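Local structure of putative thioesterase yhdA (3GEK) at residues 87-98 against 109-118. The protein is a putative thioesterase of the PaaI family with a hot-dog fold, and may hydrolyse acyl-CoA thioesters, perhaps 1,4-dihydroxy-2-naphthoyl-CoA. The protein carries 7 engineered substitutions. Residues are numbered along the deposited sequence; the frame is centred on the assembly and turned at random.
Engineered in segment 87-98: Arg96 (natural residue Cys).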
loop_
_atom_site.group_PDB
_atom_site.type_symbol
_atom_site.label_atom_id
_atom_site.label_comp_id
_atom_site.label_asym_id
_atom_site.label_seq_id
_atom_site.Cartn_x
_atom_site.Cartn_y
_atom_site.Cartn_z
ATOM N N LYS A 87 -2.428 17.666 10.872
ATOM C CA LYS A 87 -1.855 18.974 10.602
ATOM C C LYS A 87 -2.983 19.991 10.469
ATOM O O LYS A 87 -3.839 19.867 9.590
ATOM C CB LYS A 87 -0.996 18.920 9.329
ATOM C CG LYS A 87 -0.553 20.275 8.751
ATOM C CD LYS A 87 0.273 21.105 9.720
ATOM C CE LYS A 87 0.784 22.369 9.042
ATOM N NZ LYS A 87 1.076 23.457 10.023
ATOM N N LYS A 88 -2.993 20.977 11.360
ATOM C CA LYS A 88 -3.907 22.106 11.239
ATOM C C LYS A 88 -3.592 22.833 9.937
ATOM O O LYS A 88 -2.422 23.073 9.616
ATOM C CB LYS A 88 -3.767 23.053 12.432
ATOM C CG LYS A 88 -4.949 23.988 12.609
ATOM C CD LYS A 88 -4.821 24.829 13.866
ATOM C CE LYS A 88 -6.132 25.532 14.197
ATOM N NZ LYS A 88 -6.379 26.743 13.359
ATOM N N CYS A 89 -4.632 23.171 9.183
ATOM C CA CYS A 89 -4.455 23.714 7.839
ATOM C C CYS A 89 -4.028 25.184 7.868
ATOM O O CYS A 89 -4.837 26.083 7.645
ATOM C CB CYS A 89 -5.731 23.521 7.019
ATOM S SG CYS A 89 -5.479 23.639 5.245
ATOM N N GLU A 90 -2.745 25.403 8.157
ATOM C CA GLU A 90 -2.125 26.730 8.199
ATOM C C GLU A 90 -0.604 26.587 8.081
ATOM O O GLU A 90 -0.055 25.520 8.355
ATOM C CB GLU A 90 -2.483 27.463 9.502
ATOM C CG GLU A 90 -2.026 26.733 10.770
ATOM C CD GLU A 90 -2.441 27.421 12.062
ATOM O OE1 GLU A 90 -3.032 28.532 12.025
ATOM O OE2 GLU A 90 -2.169 26.831 13.131
ATOM N N GLY A 91 0.071 27.665 7.692
ATOM C CA GLY A 91 1.519 27.634 7.502
ATOM C C GLY A 91 1.900 26.814 6.280
ATOM O O GLY A 91 1.390 27.051 5.188
ATOM N N PHE A 92 2.781 25.836 6.474
ATOM C CA PHE A 92 3.270 24.995 5.373
ATOM C C PHE A 92 3.718 23.616 5.843
ATOM O O PHE A 92 3.983 23.409 7.032
ATOM C CB PHE A 92 4.430 25.687 4.639
ATOM C CG PHE A 92 5.691 25.800 5.459
ATOM C CD1 PHE A 92 5.894 26.890 6.304
ATOM C CD2 PHE A 92 6.670 24.815 5.391
ATOM C CE1 PHE A 92 7.053 26.995 7.068
ATOM C CE2 PHE A 92 7.834 24.911 6.156
ATOM C CZ PHE A 92 8.028 26.003 6.989
ATOM N N VAL A 93 3.797 22.688 4.892
ATOM C CA VAL A 93 4.409 21.379 5.101
ATOM C C VAL A 93 5.589 21.163 4.141
ATOM O O VAL A 93 5.652 21.774 3.067
ATOM C CB VAL A 93 3.399 20.211 4.914
ATOM C CG1 VAL A 93 2.326 20.223 6.013
ATOM C CG2 VAL A 93 2.776 20.231 3.512
ATOM N N ASN A 94 6.508 20.285 4.535
ATOM C CA ASN A 94 7.597 19.848 3.673
ATOM C C ASN A 94 7.282 18.496 3.070
ATOM O O ASN A 94 6.698 17.642 3.728
ATOM C CB ASN A 94 8.898 19.732 4.465
ATOM C CG ASN A 94 9.250 20.995 5.189
ATOM O OD1 ASN A 94 9.061 21.103 6.402
ATOM N ND2 ASN A 94 9.760 21.971 4.452
ATOM N N ALA A 95 7.654 18.313 1.809
ATOM C CA ALA A 95 7.639 16.994 1.191
ATOM C C ALA A 95 9.058 16.686 0.739
ATOM O O ALA A 95 9.641 17.429 -0.059
ATOM C CB ALA A 95 6.669 16.947 0.019
ATOM N N ARG A 96 9.624 15.613 1.285
ATOM C CA ARG A 96 10.998 15.221 0.974
ATOM C C ARG A 96 10.988 13.785 0.498
ATOM O O ARG A 96 10.316 12.930 1.089
ATOM C CB ARG A 96 11.909 15.358 2.198
ATOM C CG ARG A 96 12.028 16.773 2.735
ATOM C CD ARG A 96 13.133 16.855 3.767
ATOM N NE ARG A 96 13.297 18.202 4.309
ATOM C CZ ARG A 96 12.674 18.663 5.391
ATOM N NH1 ARG A 96 11.827 17.894 6.061
ATOM N NH2 ARG A 96 12.902 19.902 5.804
ATOM N N GLY A 97 11.719 13.534 -0.581
ATOM C CA GLY A 97 11.724 12.232 -1.216
ATOM C C GLY A 97 13.097 11.602 -1.239
ATOM O O GLY A 97 14.107 12.297 -1.309
ATOM N N LEU A 98 13.113 10.277 -1.163
ATOM C CA LEU A 98 14.303 9.475 -1.378
ATOM C C LEU A 98 13.982 8.429 -2.437
ATOM O O LEU A 98 13.002 7.697 -2.311
ATOM C CB LEU A 98 14.726 8.789 -0.073
ATOM C CG LEU A 98 15.835 7.732 -0.132
ATOM C CD1 LEU A 98 17.166 8.361 -0.523
ATOM C CD2 LEU A 98 15.967 7.008 1.202
ATOM N N TRP A 109 9.727 6.001 -5.023
ATOM C CA TRP A 109 10.085 7.094 -4.108
ATOM C C TRP A 109 9.540 6.859 -2.714
ATOM O O TRP A 109 8.378 6.473 -2.548
ATOM C CB TRP A 109 9.540 8.433 -4.612
ATOM C CG TRP A 109 10.240 8.975 -5.804
ATOM C CD1 TRP A 109 9.860 8.844 -7.108
ATOM C CD2 TRP A 109 11.444 9.754 -5.813
ATOM N NE1 TRP A 109 10.752 9.495 -7.929
ATOM C CE2 TRP A 109 11.735 10.059 -7.159
ATOM C CE3 TRP A 109 12.302 10.228 -4.811
ATOM C CZ2 TRP A 109 12.857 10.808 -7.535
ATOM C CZ3 TRP A 109 13.416 10.978 -5.184
ATOM C CH2 TRP A 109 13.679 11.261 -6.537
ATOM N N GLU A 110 10.382 7.103 -1.717
ATOM C CA GLU A 110 9.955 7.142 -0.329
ATOM C C GLU A 110 9.839 8.611 0.075
ATOM O O GLU A 110 10.834 9.348 0.068
ATOM C CB GLU A 110 10.972 6.419 0.546
ATOM C CG GLU A 110 10.748 6.523 2.047
ATOM C CD GLU A 110 11.987 6.107 2.818
ATOM O OE1 GLU A 110 12.259 4.887 2.903
ATOM O OE2 GLU A 110 12.699 7.006 3.329
ATOM N N ILE A 111 8.621 9.027 0.419
ATOM C CA ILE A 111 8.321 10.439 0.644
ATOM C C ILE A 111 7.773 10.697 2.047
ATOM O O ILE A 111 6.781 10.102 2.465
ATOM C CB ILE A 111 7.346 10.984 -0.436
ATOM C CG1 ILE A 111 7.983 10.882 -1.824
ATOM C CG2 ILE A 111 6.928 12.434 -0.134
ATOM C CD1 ILE A 111 6.993 10.847 -2.984
ATOM N N LYS A 112 8.429 11.595 2.769
ATOM C CA LYS A 112 7.972 11.987 4.089
ATOM C C LYS A 112 7.365 13.386 4.047
ATOM O O LYS A 112 7.997 14.337 3.591
ATOM C CB LYS A 112 9.119 11.905 5.104
ATOM C CG LYS A 112 9.631 10.482 5.328
ATOM C CD LYS A 112 10.585 10.403 6.512
ATOM C CE LYS A 112 11.360 9.088 6.523
ATOM N NZ LYS A 112 12.277 8.966 5.340
ATOM N N ILE A 113 6.122 13.494 4.503
ATOM C CA ILE A 113 5.471 14.788 4.638
ATOM C C ILE A 113 5.508 15.205 6.096
ATOM O O ILE A 113 5.039 14.491 6.981
ATOM C CB ILE A 113 4.043 14.783 4.055
ATOM C CG1 ILE A 113 4.126 14.529 2.537
ATOM C CG2 ILE A 113 3.310 16.108 4.364
ATOM C CD1 ILE A 113 2.856 14.094 1.923
ATOM N N THR A 114 6.079 16.381 6.321
ATOM C CA THR A 114 6.478 16.816 7.635
ATOM C C THR A 114 5.977 18.248 7.852
ATOM O O THR A 114 5.851 19.012 6.896
ATOM C CB THR A 114 8.023 16.701 7.738
ATOM O OG1 THR A 114 8.399 16.057 8.958
ATOM C CG2 THR A 114 8.706 18.040 7.614
ATOM N N ASP A 115 5.662 18.614 9.093
ATOM C CA ASP A 115 5.260 19.993 9.356
ATOM C C ASP A 115 6.484 20.889 9.575
ATOM O O ASP A 115 7.620 20.426 9.479
ATOM C CB ASP A 115 4.217 20.092 10.487
ATOM C CG ASP A 115 4.788 19.802 11.872
ATOM O OD1 ASP A 115 6.022 19.685 12.041
ATOM O OD2 ASP A 115 3.974 19.702 12.812
ATOM N N GLU A 116 6.249 22.167 9.855
ATOM C CA GLU A 116 7.336 23.132 10.027
ATOM C C GLU A 116 8.256 22.833 11.228
ATOM O O GLU A 116 9.353 23.391 11.332
ATOM C CB GLU A 116 6.805 24.578 10.063
ATOM C CG GLU A 116 5.532 24.818 10.876
ATOM C CD GLU A 116 4.259 24.475 10.108
ATOM O OE1 GLU A 116 3.882 23.289 10.098
ATOM O OE2 GLU A 116 3.623 25.388 9.533
ATOM N N ASN A 117 7.812 21.941 12.114
ATOM C CA ASN A 117 8.609 21.511 13.262
ATOM C C ASN A 117 9.252 20.143 13.040
ATOM O O ASN A 117 9.782 19.539 13.976
ATOM C CB ASN A 117 7.753 21.488 14.534
ATOM C CG ASN A 117 7.292 22.867 14.955
ATOM O OD1 ASN A 117 8.100 23.757 15.232
ATOM N ND2 ASN A 117 5.978 23.049 15.015
ATOM N N GLU A 118 9.198 19.666 11.797
ATOM C CA GLU A 118 9.750 18.367 11.385
ATOM C C GLU A 118 9.013 17.147 11.952
ATOM O O GLU A 118 9.510 16.022 11.864
ATOM C CB GLU A 118 11.269 18.270 11.637
ATOM C CG GLU A 118 12.117 19.379 10.992
ATOM C CD GLU A 118 11.981 19.455 9.471
ATOM O OE1 GLU A 118 11.517 18.476 8.850
ATOM O OE2 GLU A 118 12.348 20.504 8.897
HETATM O O HOH W 1 10.353 22.706 8.421
HETATM O O HOH W 2 9.816 15.863 5.054
#
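A beta hairpin of the curled hot-dog sheet pairs Asn94, Arg96 and Leu98 with Thr114, Lys112 and Glu110, its strands 92-98 and 109-115 antiparallel. Each of these hydrogen-bonded pairs closes two backbone bonds, among them Asn94 N to Thr114 O at 2.8 Å. Val93, Ala95, Ile111 and Ile113 share the face turned to helix 49-68, where Ala95 meets Leu55; Trp109 leans on that helix too, bonded through NE1 to Ser64. The edge of the Trp109 ring lies near Gly97, where a side chain would crowd Trp109 CE3. On the other face, Arg96, an engineered residue, extends its chain and grips Glu118 end-on, NH1 to OE1 at 2.9 Å and NH2 to OE2 at 3.2 Å, guanidinium and carboxylate turned 41° apart. Asn94 CB lies over one face of that guanidinium, offset toward its rim. At the turn 115-118, Glu116 folds back toward Phe92 and Lys87. With CG between the backbone N and carbonyl carbon (chi1 42°) and a bend at chi2, its carboxylate reaches Lys87, whose NZ meets OE1 on the syn side at 2.8 Å, while Phe92 N approaches OE2 at 3.2 Å from above the carboxylate plane, almost straight (173°). Glu116 CB sits over a face of the Phe92 ring, 3.6 Å from CZ. Were Glu116 cut back to an alanine, the Lys87 ammonium would probably lose its carboxylate mate and Phe92 N this acceptor. Lys87 NZ also bonds Glu90 O. Both Glu116 oxygens lie near Phe92 O, another acceptor, a closeness the Lys87 charge and Phe92 N-H probably offset.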